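Local coordinates for Lmo1499 protein (Listeria monocytogenes, PDB 4IIW) that probably acts as a membrane-anchored endolytic peptidoglycan transglycosylase, cutting nascent glycan strands to end their elongation, at residues B[228-233]-B[302-307]; B[261-266]-B[271-276]. One frame throughout, in Å; residues are numbered along the deposited sequence.

Interaction 1. Residues B[228-233]-B[302-307]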
# COMPACT_ATOMS: atom_id res chain seq x y z
N ILE B 228 37.14 -41.39 -16.95
CA ILE B 228 36.07 -42.34 -16.68
C ILE B 228 36.20 -42.82 -15.23
O ILE B 228 35.19 -43.14 -14.59
CB ILE B 228 35.99 -43.50 -17.69
CG1 ILE B 228 37.19 -44.43 -17.62
CG2 ILE B 228 35.90 -42.97 -19.10
CD1 ILE B 228 37.08 -45.60 -18.61
N ILE B 229 37.43 -42.82 -14.71
CA ILE B 229 37.68 -43.18 -13.30
C ILE B 229 37.15 -42.06 -12.41
O ILE B 229 36.49 -42.33 -11.41
CB ILE B 229 39.19 -43.44 -12.97
CG1 ILE B 229 39.74 -44.64 -13.74
CG2 ILE B 229 39.38 -43.71 -11.50
CD1 ILE B 229 41.27 -44.82 -13.59
N GLU B 230 37.45 -40.81 -12.79
CA GLU B 230 37.00 -39.64 -12.02
C GLU B 230 35.48 -39.58 -11.83
O GLU B 230 35.00 -39.50 -10.71
CB GLU B 230 37.47 -38.33 -12.67
CG GLU B 230 37.19 -37.06 -11.84
CD GLU B 230 38.15 -36.88 -10.68
OE1 GLU B 230 39.29 -37.39 -10.77
OE2 GLU B 230 37.80 -36.19 -9.69
N LYS B 231 34.72 -39.66 -12.93
CA LYS B 231 33.26 -39.58 -12.85
C LYS B 231 32.60 -40.76 -12.15
O LYS B 231 31.44 -40.66 -11.76
CB LYS B 231 32.63 -39.40 -14.24
CG LYS B 231 33.06 -38.16 -15.03
CD LYS B 231 32.90 -36.86 -14.25
CE LYS B 231 31.46 -36.58 -13.81
NZ LYS B 231 31.37 -35.33 -12.98
N GLU B 232 33.31 -41.88 -11.97
CA GLU B 232 32.74 -43.06 -11.30
C GLU B 232 33.05 -43.19 -9.80
O GLU B 232 32.53 -44.07 -9.14
CB GLU B 232 33.16 -44.36 -12.02
CG GLU B 232 32.42 -44.67 -13.33
CD GLU B 232 30.99 -45.19 -13.12
OE1 GLU B 232 30.34 -44.80 -12.13
OE2 GLU B 232 30.52 -45.99 -13.97
N ALA B 233 33.89 -42.31 -9.27
CA ALA B 233 34.27 -42.42 -7.87
C ALA B 233 33.60 -41.40 -7.00
O ALA B 233 33.58 -40.21 -7.32
CB ALA B 233 35.78 -42.26 -7.75
N ASP B 302 44.64 -35.73 -9.26
CA ASP B 302 45.79 -36.62 -9.19
C ASP B 302 45.39 -38.01 -8.79
O ASP B 302 45.94 -39.01 -9.29
CB ASP B 302 46.84 -36.08 -8.24
CG ASP B 302 47.63 -34.95 -8.83
OD1 ASP B 302 48.31 -35.19 -9.86
OD2 ASP B 302 47.58 -33.83 -8.28
N SER B 303 44.42 -38.09 -7.88
CA SER B 303 43.95 -39.37 -7.42
C SER B 303 43.60 -40.28 -8.61
O SER B 303 44.09 -41.40 -8.73
CB SER B 303 42.74 -39.18 -6.51
OG SER B 303 42.34 -40.42 -5.98
N SER B 304 42.76 -39.78 -9.51
CA SER B 304 42.37 -40.55 -10.69
C SER B 304 43.53 -40.82 -11.62
O SER B 304 43.62 -41.91 -12.19
CB SER B 304 41.26 -39.84 -11.44
OG SER B 304 40.06 -39.91 -10.68
N MSE B 305 44.41 -39.85 -11.80
CA MSE B 305 45.56 -40.05 -12.66
C MSE B 305 46.44 -41.20 -12.15
O MSE B 305 46.84 -42.04 -12.94
CB MSE B 305 46.33 -38.76 -12.87
CG MSE B 305 45.60 -37.80 -13.79
SE MSE B 305 46.51 -36.12 -13.98
CE MSE B 305 45.20 -35.19 -15.09
N GLU B 306 46.73 -41.22 -10.84
CA GLU B 306 47.49 -42.34 -10.26
C GLU B 306 46.80 -43.67 -10.52
O GLU B 306 47.46 -44.66 -10.83
CB GLU B 306 47.67 -42.23 -8.74
CG GLU B 306 49.07 -41.89 -8.25
CD GLU B 306 49.29 -42.38 -6.81
OE1 GLU B 306 50.46 -42.56 -6.39
OE2 GLU B 306 48.29 -42.63 -6.10
N ALA B 307 45.49 -43.69 -10.36
CA ALA B 307 44.72 -44.90 -10.57
C ALA B 307 44.89 -45.42 -12.00
O ALA B 307 45.01 -46.62 -12.22
CB ALA B 307 43.25 -44.66 -10.27

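Interaction 2. Residues B[261-266]-B[271-276]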
# COMPACT_ATOMS: atom_id res chain seq x y z
N THR B 261 29.88 -41.85 -19.41
CA THR B 261 30.23 -41.69 -20.82
C THR B 261 28.96 -41.53 -21.64
O THR B 261 28.95 -40.82 -22.64
CB THR B 261 31.12 -42.83 -21.39
OG1 THR B 261 30.41 -44.08 -21.42
CG2 THR B 261 32.42 -42.96 -20.58
N VAL B 262 27.88 -42.19 -21.21
CA VAL B 262 26.59 -42.05 -21.88
C VAL B 262 26.07 -40.62 -21.69
O VAL B 262 25.63 -39.97 -22.65
CB VAL B 262 25.56 -43.08 -21.36
CG1 VAL B 262 24.16 -42.74 -21.87
CG2 VAL B 262 25.97 -44.48 -21.77
N LEU B 263 26.13 -40.12 -20.46
CA LEU B 263 25.68 -38.76 -20.17
C LEU B 263 26.51 -37.75 -20.97
O LEU B 263 25.96 -36.79 -21.51
CB LEU B 263 25.77 -38.45 -18.67
CG LEU B 263 24.87 -39.26 -17.72
CD1 LEU B 263 25.13 -38.85 -16.29
CD2 LEU B 263 23.38 -39.12 -18.07
N TYR B 264 27.82 -37.96 -21.04
CA TYR B 264 28.66 -37.05 -21.80
C TYR B 264 28.29 -37.11 -23.28
O TYR B 264 28.30 -36.08 -23.97
CB TYR B 264 30.13 -37.36 -21.60
CG TYR B 264 31.01 -36.41 -22.37
CD1 TYR B 264 31.28 -35.13 -21.88
CD2 TYR B 264 31.54 -36.77 -23.60
CE1 TYR B 264 32.08 -34.24 -22.59
CE2 TYR B 264 32.33 -35.89 -24.32
CZ TYR B 264 32.60 -34.63 -23.81
OH TYR B 264 33.38 -33.77 -24.53
N ALA B 265 27.95 -38.30 -23.77
CA ALA B 265 27.53 -38.47 -25.16
C ALA B 265 26.34 -37.57 -25.48
O ALA B 265 26.28 -36.96 -26.55
CB ALA B 265 27.16 -39.93 -25.42
N LEU B 266 25.39 -37.48 -24.54
CA LEU B 266 24.20 -36.64 -24.70
C LEU B 266 24.47 -35.18 -24.35
O LEU B 266 23.55 -34.35 -24.41
CB LEU B 266 23.08 -37.13 -23.79
CG LEU B 266 22.51 -38.53 -24.02
CD1 LEU B 266 21.55 -38.85 -22.91
CD2 LEU B 266 21.82 -38.64 -25.37
N SER B 271 21.99 -36.65 -13.27
CA SER B 271 22.55 -37.63 -12.34
C SER B 271 22.38 -39.07 -12.84
O SER B 271 23.35 -39.82 -12.90
CB SER B 271 21.93 -37.46 -10.94
OG SER B 271 20.51 -37.48 -11.00
N LYS B 272 21.15 -39.43 -13.21
CA LYS B 272 20.83 -40.79 -13.67
C LYS B 272 20.53 -40.89 -15.17
O LYS B 272 20.01 -39.95 -15.78
CB LYS B 272 19.64 -41.35 -12.88
CG LYS B 272 19.85 -41.40 -11.36
CD LYS B 272 18.61 -41.92 -10.64
CE LYS B 272 18.83 -42.00 -9.13
NZ LYS B 272 17.64 -42.54 -8.44
N THR B 273 20.87 -42.04 -15.74
CA THR B 273 20.62 -42.31 -17.16
C THR B 273 19.40 -43.21 -17.30
O THR B 273 19.22 -44.16 -16.54
CB THR B 273 21.83 -43.02 -17.81
OG1 THR B 273 21.99 -44.33 -17.24
CG2 THR B 273 23.11 -42.23 -17.58
N THR B 274 18.55 -42.90 -18.27
CA THR B 274 17.37 -43.71 -18.55
C THR B 274 17.76 -44.81 -19.54
O THR B 274 18.90 -44.85 -19.99
CB THR B 274 16.23 -42.86 -19.14
OG1 THR B 274 16.65 -42.29 -20.38
CG2 THR B 274 15.83 -41.76 -18.17
N TYR B 275 16.82 -45.69 -19.87
CA TYR B 275 17.09 -46.76 -20.84
C TYR B 275 17.26 -46.21 -22.24
O TYR B 275 18.11 -46.68 -22.99
CB TYR B 275 15.97 -47.80 -20.85
CG TYR B 275 16.02 -48.81 -19.72
CD1 TYR B 275 17.01 -49.79 -19.68
CD2 TYR B 275 15.04 -48.82 -18.72
CE1 TYR B 275 17.06 -50.73 -18.66
CE2 TYR B 275 15.07 -49.77 -17.70
CZ TYR B 275 16.08 -50.72 -17.67
OH TYR B 275 16.12 -51.66 -16.66
N LYS B 276 16.44 -45.22 -22.61
CA LYS B 276 16.53 -44.59 -23.93
C LYS B 276 17.89 -43.93 -24.13
O LYS B 276 18.39 -43.85 -25.26
CB LYS B 276 15.40 -43.57 -24.13
CG LYS B 276 15.48 -42.79 -25.45
CD LYS B 276 14.17 -42.06 -25.77
CE LYS B 276 14.20 -41.40 -27.15
NZ LYS B 276 12.85 -40.89 -27.55

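Interaction 1. Residues B[228-233]-B[302-307]
Glu230 and Ser304 are brought together by complementary torsions: the glutamate CG lies anti to its own backbone N (chi1 -173°) and the chain then folds back about the CB-CG bond (chi2 76°), while the serine OG leans back beside the nitrogen of Ser304. The bend swings the carboxylate across the gap between the two helices, where OG of Ser304 donates a hydrogen bond to OE1 of Glu230 at 2.6 Å. The hydroxyl comes from above the carboxylate plane, and also lies over the root of the glutamate, with OG of Ser304 3.6 Å from CB of Glu230. The same OE1 accepts a second hydrogen bond from the backbone N of Gly301, the residue just before helix 302-309, so that one buried oxygen ties the start of this helix to its first turn. OE2 of Glu230 lies close to the like-charged Glu115 and has a long, weak ion pair with Arg239.

One residue earlier, at Ile229, the contact turns apolar. Ile229 directs CD1 against CB of Ala307 at 3.9 Å, and its other branch, CG2, sits 3.9 Å from OG of Ser304. Ser304 and Ala307, one helical turn apart, thus offer small side chains to the larger isoleucine, and the axes of segments 228-232 and 302-307 approach to 9.0 Å, at 126° between their N-to-C directions.

This is buried helix-helix packing within the YceG-like (MltG) family region, joining helix 302-309 to helix 219-232, which carries Glu232, predicted to be important for catalytic activity and hydrogen-bonded to Thr258 through OE2. Helix 239-251 covers the junction, Ala243 packing on Ile229 and Arg239 reaching Ser303, while selenomethionine Met305 lies against an earlier part of helix 219-232, touching Phe222, Leu223 and Ser226.

Interaction 2. Residues B[261-266]-B[271-276]
Leu263 and Thr273 face each other across a helix-loop-helix connection, in which the chain leaves helix 259-265, passes through a loop and returns alongside it before entering the short, weakly bonded helix 275-278. The returning segment is extended at Lys272 and Thr273. No hydrogen bond joins the two segments; they meet through side-chain packing and through a leucine methyl set against a backbone carbonyl.

The apolar part centres on the isobutyl group of Leu263 and the methyl group of Thr273, whose side chains run at an oblique angle to one another. CG2 of Thr273 stands anti to its carbonyl carbon, which turns the methyl toward the helix, and Val262 adds a looser approach from the preceding helical position, its CG1 lying 4.4 Å from CG2 of Thr273. The spacing of the leucine and threonine methyls is doubtful in the model.

Polar contacts flank the threonine. OG1 of Thr273 makes a weak hydrogen bond to OD2 of Asp259, at the start of helix 259-265, linking the returning segment to that helix beyond the methyl packing. Next in sequence, Thr274 occupies the N-cap position of helix 275-278, where its side chain caps a backbone N in the first turn; its own backbone N is bonded to OD2 of Asp277.

A leucine methyl against a main-chain oxygen completes the contact toward the exposed end of the loop: CD1 of Leu263 lies 3.9 Å from O of Ser271.

The contacts meet at the junction of helices 219-232 and 259-265, where CG2 of Ile228 packs on CG2 of Thr261 at 3.8 Å, although the centres of the two contacts are about 19 Å apart. In sequence, interaction 2 lies wholly between the segments 228-233 and 302-307, so the buried helix pairing of interaction 1 brackets the more exposed helix-loop return of interaction 2. Glu232, predicted to be important for catalytic activity, lies in segment 228-233, and its side chain is about 9 Å from that of Leu263. Pro260, in helix 259-265, touches Glu232 directly. Helix 259-265 therefore lies beside the predicted site.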